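PDB 3CBW: mannan endo-1,4-beta-mannosidase from Bacillus subtilis, which catalyses the endo-hydrolysis of beta-1,4-mannosidic linkages in mannan, galactomannan and glucomannan. Local coordinates for residues Thr23-Asn28 against Asp338-Ile343; Asp98-Trp103 against Leu159-Asn164. The protein carries 3 engineered substitutions. All blocks are in the same frame, centred on the assembly; numbering follows the deposited sequence.

Interaction 1. Residues Thr23-Asn28 against Asp338-Ile343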
ATOM      1  N   THR A  23       2.147  16.934   1.966  1.00  9.48           N
ATOM      2  CA  THR A  23       2.574  15.600   2.356  1.00  9.53           C
ATOM      3  C   THR A  23       3.075  15.582   3.797  1.00  9.22           C
ATOM      4  O   THR A  23       2.753  14.671   4.556  1.00  8.92           O
ATOM      5  CB  THR A  23       3.603  15.061   1.360  1.00  9.51           C
ATOM      6  OG1 THR A  23       2.943  14.855   0.104  1.00 10.61           O
ATOM      7  CG2 THR A  23       4.187  13.739   1.820  1.00  9.63           C
ATOM      8  N   LYS A  24       3.844  16.590   4.195  1.00  9.04           N
ATOM      9  CA  LYS A  24       4.264  16.717   5.598  1.00  9.65           C
ATOM     10  C   LYS A  24       3.066  16.799   6.539  1.00  9.47           C
ATOM     11  O   LYS A  24       3.038  16.130   7.571  1.00  9.81           O
ATOM     12  CB  LYS A  24       5.162  17.946   5.783  1.00  9.64           C
ATOM     13  CG  LYS A  24       6.497  17.843   5.059  1.00 11.26           C
ATOM     14  CD  LYS A  24       7.406  19.036   5.338  1.00 13.36           C
ATOM     15  CE  LYS A  24       8.192  18.849   6.620  1.00 19.73           C
ATOM     16  NZ  LYS A  24       9.068  20.010   6.929  1.00 22.50           N
ATOM     17  N   THR A  25       2.086  17.622   6.188  1.00  9.65           N
ATOM     18  CA  THR A  25       0.904  17.794   7.022  1.00 10.99           C
ATOM     19  C   THR A  25       0.124  16.491   7.153  1.00 10.33           C
ATOM     20  O   THR A  25      -0.225  16.076   8.256  1.00 10.60           O
ATOM     21  CB  THR A  25       0.023  18.900   6.453  1.00 11.95           C
ATOM     22  OG1 THR A  25       0.744  20.129   6.570  1.00 13.75           O
ATOM     23  CG2 THR A  25      -1.286  19.001   7.206  1.00 13.37           C
ATOM     24  N   VAL A  26      -0.119  15.831   6.029  1.00  9.56           N
ATOM     25  CA  VAL A  26      -0.859  14.579   6.037  1.00  9.76           C
ATOM     26  C   VAL A  26      -0.116  13.518   6.850  1.00  9.20           C
ATOM     27  O   VAL A  26      -0.738  12.787   7.623  1.00  9.25           O
ATOM     28  CB  VAL A  26      -1.142  14.100   4.597  1.00 10.05           C
ATOM     29  CG1 VAL A  26      -1.571  12.628   4.554  1.00 11.61           C
ATOM     30  CG2 VAL A  26      -2.191  14.996   3.959  1.00 11.68           C
ATOM     31  N   MET A  27       1.205  13.433   6.703  1.00  9.06           N
ATOM     32  CA  MET A  27       1.945  12.418   7.442  1.00  9.11           C
ATOM     33  C   MET A  27       1.830  12.640   8.952  1.00  8.78           C
ATOM     34  O   MET A  27       1.602  11.693   9.713  1.00  8.86           O
ATOM     35  CB  MET A  27       3.421  12.400   7.026  1.00  9.86           C
ATOM     36  CG  MET A  27       4.200  11.256   7.655  1.00 10.55           C
ATOM     37  SD  MET A  27       3.643   9.577   7.139  1.00  8.23           S
ATOM     38  CE  MET A  27       3.380   8.815   8.763  1.00 11.82           C
ATOM     39  N   ASN A  28       2.013  13.880   9.399  1.00  8.95           N
ATOM     40  CA  ASN A  28       1.889  14.171  10.817  1.00  9.15           C
ATOM     41  C   ASN A  28       0.474  13.886  11.322  1.00  9.04           C
ATOM     42  O   ASN A  28       0.276  13.352  12.423  1.00  9.21           O
ATOM     43  CB  ASN A  28       2.290  15.621  11.116  1.00  9.52           C
ATOM     44  CG  ASN A  28       2.429  15.876  12.599  1.00  9.74           C
ATOM     45  OD1 ASN A  28       3.055  15.095  13.303  1.00 11.15           O
ATOM     46  ND2 ASN A  28       1.841  16.959  13.079  1.00 12.89           N
ATOM     47  N   ASP A 338     -12.034  24.214   5.183  1.00 17.46           N
ATOM     48  CA  ASP A 338     -10.717  24.825   4.982  1.00 17.61           C
ATOM     49  C   ASP A 338      -9.757  24.562   6.132  1.00 17.55           C
ATOM     50  O   ASP A 338      -8.631  25.076   6.142  1.00 17.99           O
ATOM     51  CB  ASP A 338     -10.840  26.336   4.710  1.00 17.88           C
ATOM     52  CG  ASP A 338     -11.496  27.110   5.857  1.00 18.32           C
ATOM     53  OD1 ASP A 338     -11.708  26.564   6.962  1.00 18.47           O
ATOM     54  OD2 ASP A 338     -11.809  28.298   5.645  1.00 18.88           O
ATOM     55  N   SER A 339     -10.201  23.765   7.096  1.00 17.36           N
ATOM     56  CA  SER A 339      -9.357  23.426   8.226  1.00 17.18           C
ATOM     57  C   SER A 339      -9.097  21.927   8.284  1.00 16.26           C
ATOM     58  O   SER A 339      -9.853  21.111   7.741  1.00 15.72           O
ATOM     59  CB  SER A 339      -9.974  23.924   9.536  1.00 17.82           C
ATOM     60  OG  SER A 339     -11.160  23.209   9.838  1.00 20.19           O
ATOM     61  N   LEU A 340      -8.014  21.563   8.946  1.00 15.24           N
ATOM     62  CA  LEU A 340      -7.699  20.167   9.148  1.00 14.65           C
ATOM     63  C   LEU A 340      -8.412  19.680  10.394  1.00 13.34           C
ATOM     64  O   LEU A 340      -8.505  20.419  11.381  1.00 14.25           O
ATOM     65  CB  LEU A 340      -6.192  20.017   9.318  1.00 14.53           C
ATOM     66  CG  LEU A 340      -5.632  18.606   9.393  1.00 15.57           C
ATOM     67  CD1 LEU A 340      -5.968  17.816   8.136  1.00 15.44           C
ATOM     68  CD2 LEU A 340      -4.126  18.691   9.604  1.00 15.42           C
ATOM     69  N   THR A 341      -8.932  18.448  10.367  1.00 13.03           N
ATOM     70  CA  THR A 341      -9.480  17.880  11.604  1.00 12.57           C
ATOM     71  C   THR A 341      -8.339  17.672  12.615  1.00 12.76           C
ATOM     72  O   THR A 341      -7.173  17.567  12.223  1.00 12.16           O
ATOM     73  CB  THR A 341     -10.270  16.582  11.369  1.00 12.02           C
ATOM     74  OG1 THR A 341      -9.410  15.607  10.761  1.00 11.74           O
ATOM     75  CG2 THR A 341     -11.509  16.829  10.487  1.00 11.77           C
ATOM     76  N   PRO A 342      -8.661  17.656  13.923  1.00 13.73           N
ATOM     77  CA  PRO A 342      -7.646  17.781  14.965  1.00 14.29           C
ATOM     78  C   PRO A 342      -6.492  16.797  14.958  1.00 14.48           C
ATOM     79  O   PRO A 342      -6.657  15.591  14.694  1.00 14.59           O
ATOM     80  CB  PRO A 342      -8.450  17.611  16.258  1.00 14.85           C
ATOM     81  CG  PRO A 342      -9.804  18.102  15.908  1.00 15.03           C
ATOM     82  CD  PRO A 342     -10.016  17.602  14.504  1.00 14.24           C
ATOM     83  N   ILE A 343      -5.316  17.335  15.240  1.00 14.45           N
ATOM     84  CA  ILE A 343      -4.161  16.537  15.573  1.00 15.24           C
ATOM     85  C   ILE A 343      -4.092  16.499  17.094  1.00 15.94           C
ATOM     86  O   ILE A 343      -3.861  17.529  17.745  1.00 17.12           O
ATOM     87  CB  ILE A 343      -2.876  17.120  14.948  1.00 15.15           C
ATOM     88  CG1 ILE A 343      -2.969  17.045  13.416  1.00 14.96           C
ATOM     89  CG2 ILE A 343      -1.638  16.392  15.467  1.00 16.48           C
ATOM     90  CD1 ILE A 343      -1.827  17.715  12.650  1.00 14.89           C
TER
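Thr25 meets Leu340 because its chi1 of -66° swings the methyl CG2 away from the backbone N and across the gap to the C-terminal segment, while OG1 stays back beside the helix backbone. Across from it, Leu340 holds its CG opposite its own N (chi1 -174°) and presents CD2, which touches Thr25 CG2 at 3.7 Å; the two side chains run past one another in opposite senses. One turn further along the helix, Asn28 reaches Ile343. The isoleucine is stretched from CA through CG1 to CD1, with chi2 at 174°, and this terminal methyl lies 3.8 Å from Asn28 ND2, the two side chains crossing nearly at right angles. Leu340 CD2 and Ile343 CD1 are themselves 3.9 Å apart, so the C-terminal segment offers neighbouring methyls to residues spaced three apart on one face of helix 21-32.

The residue types suit a partly exposed seam. Threonine can be polar on one branch and apolar on the other: OG1 bonds to Gln21 within the same helix, leaving the methyl to face leucine. Asparagine spends its OD1 on the backbone N of Val12, which ties the N-terminal tail beside the helix and helps fix the amide. Trp29, from the same helix, packs against both Leu340 and Ile343 and completes the apolar patch, and Arg36 NH2 hydrogen-bonds to Pro342 O and Thr341 OG1, fastening the C-terminal chain by polar contacts.

No hydrogen bond or salt bridge joins 23-28 directly to 338-343. Only Thr25 and Leu340 meet methyl on methyl; the Asn28 amide nitrogen merely lies against a methyl without bonding to it. The contact is therefore van der Waals and weakly directional, and polar bonds made outside the pair, with Gln21, Val12 and Arg36, set the positions of the groups.

Interaction 2. Residues Asp98-Trp103 against Leu159-Asn164; sequences DLMSYW and LQELEN
Met100 points from helix 96-104 at Leu162 and Glu161 on helix 143-163. Its CB lies 4.4 Å from Leu162 CD2. The next atom, CG, is modelled closer to that methyl than carbons can sit, so the spacing there is doubtful. SD then lies beside two neighbours, 3.8 Å from Leu162 CD2 and 3.8 Å from the backbone Glu161 O, with the aliphatic Glu161 CG 4.1 Å away. At the tip, chi3 near -10° folds CE back over its own CB, an eclipsed shape whose detail is uncertain. Leu99 CB adds a looser contact, 4.3 Å from Leu162 CD2.

Leucines suit the inner side, where Leu99 and Leu162 both rest on Ile111 of strand 108-114; methionine, unbranched and flexible, lies on the more exposed side. Glu161, at the surface, lends carbon to the sulfur and sends OE1 to Asn96. Segments 98-103 and 159-163 run roughly parallel, 28° apart with axes 10.4 Å from each other, as neighbouring outer helices of a (beta/alpha)8 barrel do.

With no hydrogen bond between the segments, this interface depends on dispersion and on burying hydrocarbon, with the soft, polarisable sulfur fitting beside both methyl and carbonyl.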
ATOM      1  N   ASP A  98      -8.518  10.040 -11.522  1.00  9.01           N
ATOM      2  CA  ASP A  98      -9.406   9.645 -10.434  1.00  9.38           C
ATOM      3  C   ASP A  98      -8.736   9.736  -9.067  1.00  9.08           C
ATOM      4  O   ASP A  98      -9.382  10.093  -8.080  1.00  9.36           O
ATOM      5  CB  ASP A  98      -9.960   8.245 -10.673  1.00  9.68           C
ATOM      6  CG  ASP A  98     -11.060   8.230 -11.724  1.00 10.08           C
ATOM      7  OD1 ASP A  98     -11.726   9.268 -11.933  1.00 10.01           O
ATOM      8  OD2 ASP A  98     -11.265   7.173 -12.346  1.00 14.19           O
ATOM      9  N   LEU A  99      -7.441   9.434  -9.010  1.00  8.76           N
ATOM     10  CA  LEU A  99      -6.721   9.555  -7.745  1.00  9.28           C
ATOM     11  C   LEU A  99      -6.601  11.013  -7.302  1.00  9.50           C
ATOM     12  O   LEU A  99      -6.785  11.331  -6.126  1.00  9.50           O
ATOM     13  CB  LEU A  99      -5.345   8.920  -7.865  1.00  9.21           C
ATOM     14  CG  LEU A  99      -5.262   7.424  -8.184  1.00  9.61           C
ATOM     15  CD1 LEU A  99      -3.816   6.974  -8.216  1.00 10.57           C
ATOM     16  CD2 LEU A  99      -6.063   6.565  -7.211  1.00 11.23           C
ATOM     17  N   MET A 100      -6.281  11.892  -8.246  1.00  9.90           N
ATOM     18  CA  MET A 100      -6.208  13.321  -7.955  1.00 11.38           C
ATOM     19  C   MET A 100      -7.563  13.867  -7.517  1.00 10.13           C
ATOM     20  O   MET A 100      -7.656  14.622  -6.550  1.00  9.94           O
ATOM     21  CB  MET A 100      -5.692  14.080  -9.177  1.00 11.32           C
ATOM     22  CG  MET A 100      -4.280  13.671  -9.607  1.00 13.82           C
ATOM     23  SD  MET A 100      -3.590  14.525 -11.060  1.00 18.68           S
ATOM     24  CE  MET A 100      -5.091  15.364 -11.604  1.00 13.88           C
ATOM     25  N   SER A 101      -8.616  13.438  -8.197  1.00  9.24           N
ATOM     26  CA  SER A 101      -9.964  13.859  -7.845  1.00  9.34           C
ATOM     27  C   SER A 101     -10.356  13.351  -6.469  1.00  9.08           C
ATOM     28  O   SER A 101     -11.065  14.038  -5.726  1.00  9.53           O
ATOM     29  CB  SER A 101     -10.966  13.363  -8.880  1.00  9.29           C
ATOM     30  OG  SER A 101     -10.702  13.921 -10.153  1.00 10.38           O
ATOM     31  N   TYR A 102      -9.883  12.153  -6.124  1.00  8.88           N
ATOM     32  CA  TYR A 102     -10.203  11.587  -4.817  1.00  8.98           C
ATOM     33  C   TYR A 102      -9.636  12.453  -3.704  1.00  8.98           C
ATOM     34  O   TYR A 102     -10.332  12.732  -2.714  1.00  9.50           O
ATOM     35  CB  TYR A 102      -9.716  10.133  -4.681  1.00  9.35           C
ATOM     36  CG  TYR A 102     -10.679   9.279  -3.887  1.00  9.08           C
ATOM     37  CD1 TYR A 102     -10.465   9.002  -2.541  1.00  9.12           C
ATOM     38  CD2 TYR A 102     -11.827   8.766  -4.486  1.00  9.49           C
ATOM     39  CE1 TYR A 102     -11.368   8.241  -1.815  1.00  8.81           C
ATOM     40  CE2 TYR A 102     -12.731   7.993  -3.772  1.00  9.70           C
ATOM     41  CZ  TYR A 102     -12.494   7.730  -2.436  1.00  8.62           C
ATOM     42  OH  TYR A 102     -13.414   6.980  -1.745  1.00  9.46           O
ATOM     43  N   TRP A 103      -8.391  12.902  -3.875  1.00  9.13           N
ATOM     44  CA  TRP A 103      -7.772  13.849  -2.945  1.00  9.58           C
ATOM     45  C   TRP A 103      -8.538  15.171  -2.878  1.00  9.89           C
ATOM     46  O   TRP A 103      -8.848  15.672  -1.782  1.00 10.25           O
ATOM     47  CB  TRP A 103      -6.314  14.107  -3.322  1.00 10.51           C
ATOM     48  CG  TRP A 103      -5.712  15.263  -2.582  1.00 10.50           C
ATOM     49  CD1 TRP A 103      -5.472  16.515  -3.074  1.00 11.52           C
ATOM     50  CD2 TRP A 103      -5.323  15.288  -1.208  1.00 10.72           C
ATOM     51  NE1 TRP A 103      -4.939  17.314  -2.091  1.00 11.67           N
ATOM     52  CE2 TRP A 103      -4.836  16.583  -0.938  1.00 11.55           C
ATOM     53  CE3 TRP A 103      -5.319  14.336  -0.180  1.00 11.51           C
ATOM     54  CZ2 TRP A 103      -4.375  16.956   0.317  1.00 13.15           C
ATOM     55  CZ3 TRP A 103      -4.853  14.713   1.066  1.00 12.91           C
ATOM     56  CH2 TRP A 103      -4.380  16.011   1.300  1.00 13.34           C
ATOM     57  N   LEU A 159       3.683   9.156 -11.425  1.00  9.43           N
ATOM     58  CA  LEU A 159       3.664   9.788 -10.101  1.00  9.21           C
ATOM     59  C   LEU A 159       3.846  11.308 -10.180  1.00  9.14           C
ATOM     60  O   LEU A 159       3.234  12.067  -9.411  1.00  8.56           O
ATOM     61  CB  LEU A 159       4.683   9.150  -9.155  1.00  8.98           C
ATOM     62  CG  LEU A 159       4.418   7.673  -8.838  1.00  9.27           C
ATOM     63  CD1 LEU A 159       5.569   7.088  -8.055  1.00  9.75           C
ATOM     64  CD2 LEU A 159       3.124   7.484  -8.087  1.00  9.72           C
ATOM     65  N   GLN A 160       4.643  11.761 -11.144  1.00  9.09           N
ATOM     66  CA  GLN A 160       4.872  13.188 -11.327  1.00  9.61           C
ATOM     67  C   GLN A 160       3.572  13.939 -11.596  1.00  9.93           C
ATOM     68  O   GLN A 160       3.412  15.069 -11.155  1.00 10.05           O
ATOM     69  CB  GLN A 160       5.839  13.393 -12.495  1.00  9.85           C
ATOM     70  CG  GLN A 160       6.171  14.834 -12.792  1.00 11.73           C
ATOM     71  CD  GLN A 160       7.006  15.456 -11.716  1.00 12.72           C
ATOM     72  OE1 GLN A 160       7.997  14.871 -11.269  1.00 14.97           O
ATOM     73  NE2 GLN A 160       6.625  16.658 -11.293  1.00 12.74           N
ATOM     74  N   GLU A 161       2.648  13.303 -12.318  1.00  9.95           N
ATOM     75  CA  GLU A 161       1.375  13.946 -12.625  1.00 10.57           C
ATOM     76  C   GLU A 161       0.627  14.318 -11.334  1.00 10.44           C
ATOM     77  O   GLU A 161       0.059  15.401 -11.211  1.00 10.53           O
ATOM     78  CB  GLU A 161       0.516  13.051 -13.514  1.00 11.29           C
ATOM     79  CG  GLU A 161      -0.752  13.744 -13.957  1.00 13.22           C
ATOM     80  CD  GLU A 161      -1.642  12.894 -14.833  1.00 15.03           C
ATOM     81  OE1 GLU A 161      -1.342  11.691 -15.062  1.00 14.72           O
ATOM     82  OE2 GLU A 161      -2.662  13.455 -15.282  1.00 18.45           O
ATOM     83  N   LEU A 162       0.658  13.423 -10.351  1.00  9.86           N
ATOM     84  CA  LEU A 162       0.015  13.680  -9.063  1.00 10.41           C
ATOM     85  C   LEU A 162       0.777  14.744  -8.276  1.00  9.94           C
ATOM     86  O   LEU A 162       0.164  15.618  -7.658  1.00  9.92           O
ATOM     87  CB  LEU A 162      -0.101  12.377  -8.255  1.00 10.53           C
ATOM     88  CG  LEU A 162      -0.748  11.205  -9.014  1.00 13.84           C
ATOM     89  CD1 LEU A 162      -0.541   9.897  -8.277  1.00 15.30           C
ATOM     90  CD2 LEU A 162      -2.203  11.435  -9.295  1.00 17.34           C
ATOM     91  N   GLU A 163       2.105  14.701  -8.326  1.00  9.64           N
ATOM     92  CA  GLU A 163       2.924  15.678  -7.621  1.00 10.31           C
ATOM     93  C   GLU A 163       2.663  17.100  -8.113  1.00 10.72           C
ATOM     94  O   GLU A 163       2.693  18.049  -7.327  1.00 10.98           O
ATOM     95  CB  GLU A 163       4.395  15.327  -7.780  1.00 11.01           C
ATOM     96  CG  GLU A 163       5.287  16.131  -6.861  1.00 12.98           C
ATOM     97  CD  GLU A 163       6.738  15.982  -7.177  1.00 14.79           C
ATOM     98  OE1 GLU A 163       7.058  15.463  -8.267  1.00 17.31           O
ATOM     99  OE2 GLU A 163       7.553  16.369  -6.317  1.00 16.15           O
ATOM    100  N   ASN A 164       2.397  17.237  -9.412  1.00 10.73           N
ATOM    101  CA  ASN A 164       2.128  18.552 -10.018  1.00 12.01           C
ATOM    102  C   ASN A 164       0.883  19.228  -9.463  1.00 12.66           C
ATOM    103  O   ASN A 164       0.744  20.456  -9.556  1.00 13.70           O
ATOM    104  CB  ASN A 164       2.016  18.427 -11.538  1.00 12.59           C
ATOM    105  CG  ASN A 164       3.352  18.146 -12.203  1.00 12.46           C
ATOM    106  OD1 ASN A 164       4.405  18.323 -11.600  1.00 14.21           O
ATOM    107  ND2 ASN A 164       3.312  17.721 -13.461  1.00 14.74           N
TER

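From the N terminus, the chain first forms helix 21-32, which packs near where several barrel strands begin, and only 310 residues later does 338-343 return to it, so interaction 1 closes a loop that contains every strand of the barrel. Interaction 2 lies wholly within that loop: it closes a much shorter one, running from helix 96-104 through strand 108-114 and helix 131-138 to the neighbouring outer helix 143-163. The loops nest without crossing. Their centres are about 18 Å apart, yet helix 21-32 bridges them directly, with Val26 CG2 packed 3.6 Å from Trp103 CH2. Trp335 forms a second bridge, meeting Trp103 edge-to-face and touching Leu340, so both chain ends meet helix 96-104 through Trp103.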